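Local coordinates for protein 2,3-bisphosphoglycerate-independent phosphoglycerate mutase (Pyrococcus horikoshii, PDB 2ZKT) that probably interconverts 2-phosphoglycerate and 3-phosphoglycerate in glycolysis, as a metal-dependent mutase of the alkaline phosphatase superfamily that needs no bisphosphoglycerate cofactor, at residues Pro35-Lys39 against Thr375-Gly379; Ile45-Pro51 against Gly387-Gly393. All blocks are in the same frame, centred on the assembly; numbering follows the deposited sequence.

Contact 1 of 2, residues Pro35-Lys39 against Thr375-Gly379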
loop_
_atom_site.group_PDB
_atom_site.type_symbol
_atom_site.label_atom_id
_atom_site.label_comp_id
_atom_site.label_asym_id
_atom_site.label_seq_id
_atom_site.Cartn_x
_atom_site.Cartn_y
_atom_site.Cartn_z
ATOM N N PRO B 35 5.844 2.149 0.621
ATOM C CA PRO B 35 6.774 3.274 0.802
ATOM C C PRO B 35 8.214 3.063 0.321
ATOM O O PRO B 35 8.876 4.022 -0.066
ATOM C CB PRO B 35 6.690 3.546 2.305
ATOM C CG PRO B 35 6.466 2.174 2.880
ATOM C CD PRO B 35 5.414 1.606 1.932
ATOM N N ASN B 36 8.706 1.816 0.345
ATOM C CA ASN B 36 10.082 1.526 -0.082
ATOM C C ASN B 36 10.267 1.555 -1.603
ATOM O O ASN B 36 11.235 2.133 -2.106
ATOM C CB ASN B 36 10.548 0.179 0.501
ATOM C CG ASN B 36 10.828 0.268 2.009
ATOM O OD1 ASN B 36 11.763 0.942 2.435
ATOM N ND2 ASN B 36 9.998 -0.397 2.816
ATOM N N MET B 37 9.348 0.944 -2.342
ATOM C CA MET B 37 9.459 0.985 -3.797
ATOM C C MET B 37 9.215 2.438 -4.270
ATOM O O MET B 37 9.839 2.891 -5.242
ATOM C CB MET B 37 8.476 -0.012 -4.448
ATOM C CG MET B 37 8.915 -1.483 -4.247
ATOM S SD MET B 37 7.904 -2.765 -5.060
ATOM C CE MET B 37 6.709 -3.198 -3.745
ATOM N N ASP B 38 8.338 3.178 -3.576
ATOM C CA ASP B 38 8.073 4.581 -3.941
ATOM C C ASP B 38 9.346 5.416 -3.722
ATOM O O ASP B 38 9.640 6.334 -4.493
ATOM C CB ASP B 38 6.938 5.189 -3.089
ATOM C CG ASP B 38 5.571 4.555 -3.377
ATOM O OD1 ASP B 38 5.508 3.624 -4.221
ATOM O OD2 ASP B 38 4.564 4.991 -2.752
ATOM N N LYS B 39 10.086 5.103 -2.658
ATOM C CA LYS B 39 11.326 5.811 -2.354
ATOM C C LYS B 39 12.331 5.540 -3.481
ATOM O O LYS B 39 13.000 6.459 -3.977
ATOM C CB LYS B 39 11.898 5.314 -1.014
ATOM C CG LYS B 39 13.246 5.922 -0.651
ATOM C CD LYS B 39 14.225 4.851 -0.168
ATOM C CE LYS B 39 13.753 4.204 1.139
ATOM N NZ LYS B 39 14.776 4.269 2.232
ATOM N N THR B 375 9.574 10.769 -11.608
ATOM C CA THR B 375 8.496 9.938 -11.084
ATOM C C THR B 375 8.656 9.927 -9.549
ATOM O O THR B 375 9.787 9.987 -9.033
ATOM C CB THR B 375 8.579 8.478 -11.608
ATOM O OG1 THR B 375 9.890 7.949 -11.345
ATOM C CG2 THR B 375 8.292 8.413 -13.106
ATOM N N LYS B 376 7.533 9.838 -8.832
ATOM C CA LYS B 376 7.547 9.858 -7.365
ATOM C C LYS B 376 7.179 8.539 -6.686
ATOM O O LYS B 376 7.711 8.232 -5.617
ATOM C CB LYS B 376 6.608 10.964 -6.852
ATOM C CG LYS B 376 6.996 12.377 -7.282
ATOM C CD LYS B 376 8.378 12.758 -6.751
ATOM C CE LYS B 376 8.756 14.190 -7.139
ATOM N NZ LYS B 376 10.118 14.585 -6.628
ATOM N N ARG B 377 6.266 7.767 -7.281
ATOM C CA ARG B 377 5.855 6.481 -6.709
ATOM C C ARG B 377 5.995 5.344 -7.713
ATOM O O ARG B 377 6.210 5.578 -8.908
ATOM C CB ARG B 377 4.401 6.537 -6.225
ATOM C CG ARG B 377 4.197 7.324 -4.941
ATOM C CD ARG B 377 2.728 7.313 -4.538
ATOM N NE ARG B 377 1.875 7.765 -5.637
ATOM C CZ ARG B 377 1.904 8.996 -6.150
ATOM N NH1 ARG B 377 2.743 9.909 -5.660
ATOM N NH2 ARG B 377 1.101 9.310 -7.169
ATOM N N PHE B 378 5.869 4.107 -7.233
ATOM C CA PHE B 378 5.991 2.953 -8.121
ATOM C C PHE B 378 4.613 2.406 -8.476
ATOM O O PHE B 378 3.918 1.850 -7.633
ATOM C CB PHE B 378 6.853 1.853 -7.472
ATOM C CG PHE B 378 7.191 0.710 -8.410
ATOM C CD1 PHE B 378 7.685 0.966 -9.701
ATOM C CD2 PHE B 378 7.012 -0.619 -8.013
ATOM C CE1 PHE B 378 7.995 -0.077 -10.581
ATOM C CE2 PHE B 378 7.321 -1.680 -8.889
ATOM C CZ PHE B 378 7.814 -1.407 -10.181
ATOM N N GLY B 379 4.221 2.577 -9.737
ATOM C CA GLY B 379 2.923 2.094 -10.185
ATOM C C GLY B 379 2.840 2.089 -11.703
ATOM O O GLY B 379 3.640 2.750 -12.376
#
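D38, on the first turn of helix 35-43, takes the one hydrogen bond between the two segments. The donor is the backbone N of F378, which lies 3.1 Å from D38 OD1 with a nearly straight N-H...O angle of 174°. The amide comes from above the carboxylate plane, about 53° out of it. OD1 also has a weak hydrogen bond from T34 OG1, just before the helix. With an alanine here the F378 amide would probably lose its acceptor, and the 375-379 loop would be less firmly tied to the helix.

The rest of the D38 contact is van der Waals packing. R377 CB, CG and CD pass across the D38 carboxylate at a slant, with R377 CG 3.2 Å from D38 OD2. No salt bridge forms. R377 bends at chi3, and its NE stays 4.8 Å from D38 OD2. The opposite charges probably attract only weakly at this distance.

M37, just before D38, makes a Met-aromatic contact with the ring of F378. M37 SD is 3.8 Å from F378 CD2 and approaches the ring obliquely, 4.9 Å from its centroid. The CB atoms of M37 and F378 also touch, at 3.9 Å. The turn of F378 CG, anti to the backbone N (chi1 -172°), brings the CD2-CE2 side of the ring to the sulfur.

At the dimer interface, P35 packs on Y31 of the second subunit, and R377 NE lies close to R377 NE of that subunit. The contact joins the helix to the loop between strand 361-366 and helix 380-383. M37 also packs on I320 and I327 of helix 313-331, while F378 rests on P362 and L364 of strand 361-366.

Contact 2 of 2, residues Ile45-Pro51 against Gly387-Gly393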
loop_
_atom_site.group_PDB
_atom_site.type_symbol
_atom_site.label_atom_id
_atom_site.label_comp_id
_atom_site.label_asym_id
_atom_site.label_seq_id
_atom_site.Cartn_x
_atom_site.Cartn_y
_atom_site.Cartn_z
ATOM N N ILE B 45 14.658 5.658 -11.756
ATOM C CA ILE B 45 14.038 5.911 -13.038
ATOM C C ILE B 45 13.046 4.778 -13.271
ATOM O O ILE B 45 13.294 3.634 -12.871
ATOM C CB ILE B 45 15.127 5.955 -14.149
ATOM C CG1 ILE B 45 14.541 6.472 -15.463
ATOM C CG2 ILE B 45 15.758 4.573 -14.346
ATOM C CD1 ILE B 45 15.609 6.682 -16.552
ATOM N N LEU B 46 11.923 5.094 -13.914
ATOM C CA LEU B 46 10.880 4.107 -14.194
ATOM C C LEU B 46 10.657 3.834 -15.688
ATOM O O LEU B 46 11.010 4.642 -16.556
ATOM C CB LEU B 46 9.555 4.576 -13.578
ATOM C CG LEU B 46 9.084 4.009 -12.222
ATOM C CD1 LEU B 46 10.174 4.087 -11.181
ATOM C CD2 LEU B 46 7.840 4.788 -11.776
ATOM N N GLY B 47 10.039 2.686 -15.972
ATOM C CA GLY B 47 9.727 2.314 -17.343
ATOM C C GLY B 47 8.704 1.177 -17.382
ATOM O O GLY B 47 8.267 0.679 -16.344
ATOM N N GLN B 48 8.325 0.773 -18.598
ATOM C CA GLN B 48 7.378 -0.320 -18.803
ATOM C C GLN B 48 8.113 -1.334 -19.657
ATOM O O GLN B 48 8.810 -0.963 -20.614
ATOM C CB GLN B 48 6.144 0.128 -19.598
ATOM C CG GLN B 48 5.439 1.353 -19.103
ATOM C CD GLN B 48 4.170 1.633 -19.905
ATOM O OE1 GLN B 48 3.123 1.030 -19.651
ATOM N NE2 GLN B 48 4.261 2.541 -20.885
ATOM N N GLN B 49 7.971 -2.613 -19.333
ATOM C CA GLN B 49 8.650 -3.618 -20.146
ATOM C C GLN B 49 7.688 -4.675 -20.634
ATOM O O GLN B 49 6.785 -5.098 -19.900
ATOM C CB GLN B 49 9.795 -4.288 -19.364
ATOM C CG GLN B 49 9.361 -5.105 -18.157
ATOM C CD GLN B 49 9.151 -6.587 -18.469
ATOM O OE1 GLN B 49 9.170 -7.014 -19.628
ATOM N NE2 GLN B 49 8.941 -7.372 -17.422
ATOM N N ASP B 50 7.873 -5.061 -21.896
ATOM C CA ASP B 50 7.076 -6.118 -22.499
ATOM C C ASP B 50 7.982 -7.344 -22.427
ATOM O O ASP B 50 9.061 -7.362 -23.020
ATOM C CB ASP B 50 6.754 -5.796 -23.961
ATOM C CG ASP B 50 5.754 -4.655 -24.103
ATOM O OD1 ASP B 50 4.642 -4.756 -23.518
ATOM O OD2 ASP B 50 6.072 -3.665 -24.805
ATOM N N PRO B 51 7.583 -8.364 -21.644
ATOM C CA PRO B 51 8.422 -9.573 -21.548
ATOM C C PRO B 51 8.745 -10.072 -22.965
ATOM O O PRO B 51 9.893 -10.344 -23.300
ATOM C CB PRO B 51 7.527 -10.562 -20.799
ATOM C CG PRO B 51 6.676 -9.655 -19.912
ATOM C CD PRO B 51 6.358 -8.472 -20.812
ATOM N N GLY B 387 11.350 7.729 -17.384
ATOM C CA GLY B 387 12.396 8.061 -18.340
ATOM C C GLY B 387 13.007 6.905 -19.128
ATOM O O GLY B 387 13.701 7.161 -20.112
ATOM N N LEU B 388 12.765 5.653 -18.718
ATOM C CA LEU B 388 13.314 4.498 -19.456
ATOM C C LEU B 388 12.490 4.211 -20.705
ATOM O O LEU B 388 12.970 3.548 -21.641
ATOM C CB LEU B 388 13.335 3.225 -18.594
ATOM C CG LEU B 388 14.380 3.120 -17.467
ATOM C CD1 LEU B 388 14.128 1.852 -16.611
ATOM C CD2 LEU B 388 15.778 3.091 -18.096
ATOM N N GLY B 389 11.252 4.713 -20.713
ATOM C CA GLY B 389 10.359 4.488 -21.839
ATOM C C GLY B 389 9.825 3.061 -21.843
ATOM O O GLY B 389 9.906 2.354 -20.836
ATOM N N ARG B 390 9.278 2.630 -22.979
ATOM C CA ARG B 390 8.734 1.279 -23.113
ATOM C C ARG B 390 9.798 0.397 -23.779
ATOM O O ARG B 390 10.080 0.540 -24.973
ATOM C CB ARG B 390 7.454 1.301 -23.957
ATOM C CG ARG B 390 6.819 -0.070 -24.142
ATOM C CD ARG B 390 5.378 0.042 -24.648
ATOM N NE ARG B 390 4.687 -1.251 -24.591
ATOM C CZ ARG B 390 3.371 -1.416 -24.750
ATOM N NH1 ARG B 390 2.575 -0.370 -24.980
ATOM N NH2 ARG B 390 2.850 -2.636 -24.677
ATOM N N ILE B 391 10.387 -0.510 -22.996
ATOM C CA ILE B 391 11.443 -1.404 -23.489
ATOM C C ILE B 391 11.027 -2.883 -23.425
ATOM O O ILE B 391 9.914 -3.204 -22.974
ATOM C CB ILE B 391 12.715 -1.229 -22.637
ATOM C CG1 ILE B 391 12.449 -1.703 -21.202
ATOM C CG2 ILE B 391 13.122 0.231 -22.605
ATOM C CD1 ILE B 391 13.578 -1.380 -20.246
ATOM N N ARG B 392 11.913 -3.773 -23.883
ATOM C CA ARG B 392 11.657 -5.218 -23.855
ATOM C C ARG B 392 12.279 -5.788 -22.575
ATOM O O ARG B 392 13.228 -5.218 -22.010
ATOM C CB ARG B 392 12.286 -5.942 -25.072
ATOM C CG ARG B 392 11.610 -5.677 -26.422
ATOM C CD ARG B 392 10.160 -6.166 -26.455
ATOM N NE ARG B 392 9.412 -5.521 -27.541
ATOM C CZ ARG B 392 9.402 -5.939 -28.807
ATOM N NH1 ARG B 392 10.090 -7.025 -29.159
ATOM N NH2 ARG B 392 8.723 -5.255 -29.725
ATOM N N GLY B 393 11.743 -6.927 -22.138
ATOM C CA GLY B 393 12.248 -7.568 -20.938
ATOM C C GLY B 393 13.720 -7.919 -21.057
ATOM O O GLY B 393 14.446 -7.841 -20.067
HETATM O O HOH W 1 8.498 -3.123 -26.331
#
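G387 meets I45 at the start of the pairing, its carbonyl carbon 3.7 Å from I45 CD1. L388 follows. Its N donates to L46 O at 3.0 Å, and its CG packs 3.7 Å from I45 CG2. The I45 side chain reaches over with CG1 anti to the backbone N (chi1 -170°), which brings CD1 to G387. L388 CB also sits 3.9 Å from G47 CA, where a side chain on G47 would probably clash.

G389 has a positive phi (75°), a backbone shape that glycine adopts readily, and its O accepts from Q48 N. R390 has an extended side chain that grips D50 side-on. NE bonds to OD2 of D50 at 2.8 Å, and NH2 bonds to OD1 of D50 at 3.0 Å. Both oxygens are met on their syn side, in a two-pronged salt bridge. I391 carries on the parallel pairing, with N to Q48 O and O from D50 N. R392 projects on the D50 side of the sheet, where one water accepts from R392 NE and donates to D50 OD2. G393 closes the run with N to D50 O at 2.9 Å, and its CA touches Q49 OE1.

Strand 391-392 is the outermost strand at this end of the mixed sheet. Strand 45-50 lies between it and antiparallel strand 361-366, on which L388 and I391 also pack, at I365 and L363.

Overall arrangement
From the N terminus, the chain runs through helix 35-43 straight into strand 45-50, so the first halves of both contacts are neighbours in sequence. Some 330 residues later it returns, first through 375-379 and then through 387-393. Each contact thus closes a very long loop, and the two loops cross rather than nest. Contact 1 ties the helix to the loop after strand 361-366. Contact 2 adds the last strand to the edge of the mixed sheet. Their centres are about 16 Å apart, and L46 bridges them: its CD2 packs on R377 O and on T375 CB. Together they join the early and late parts of the metalloenzyme domain.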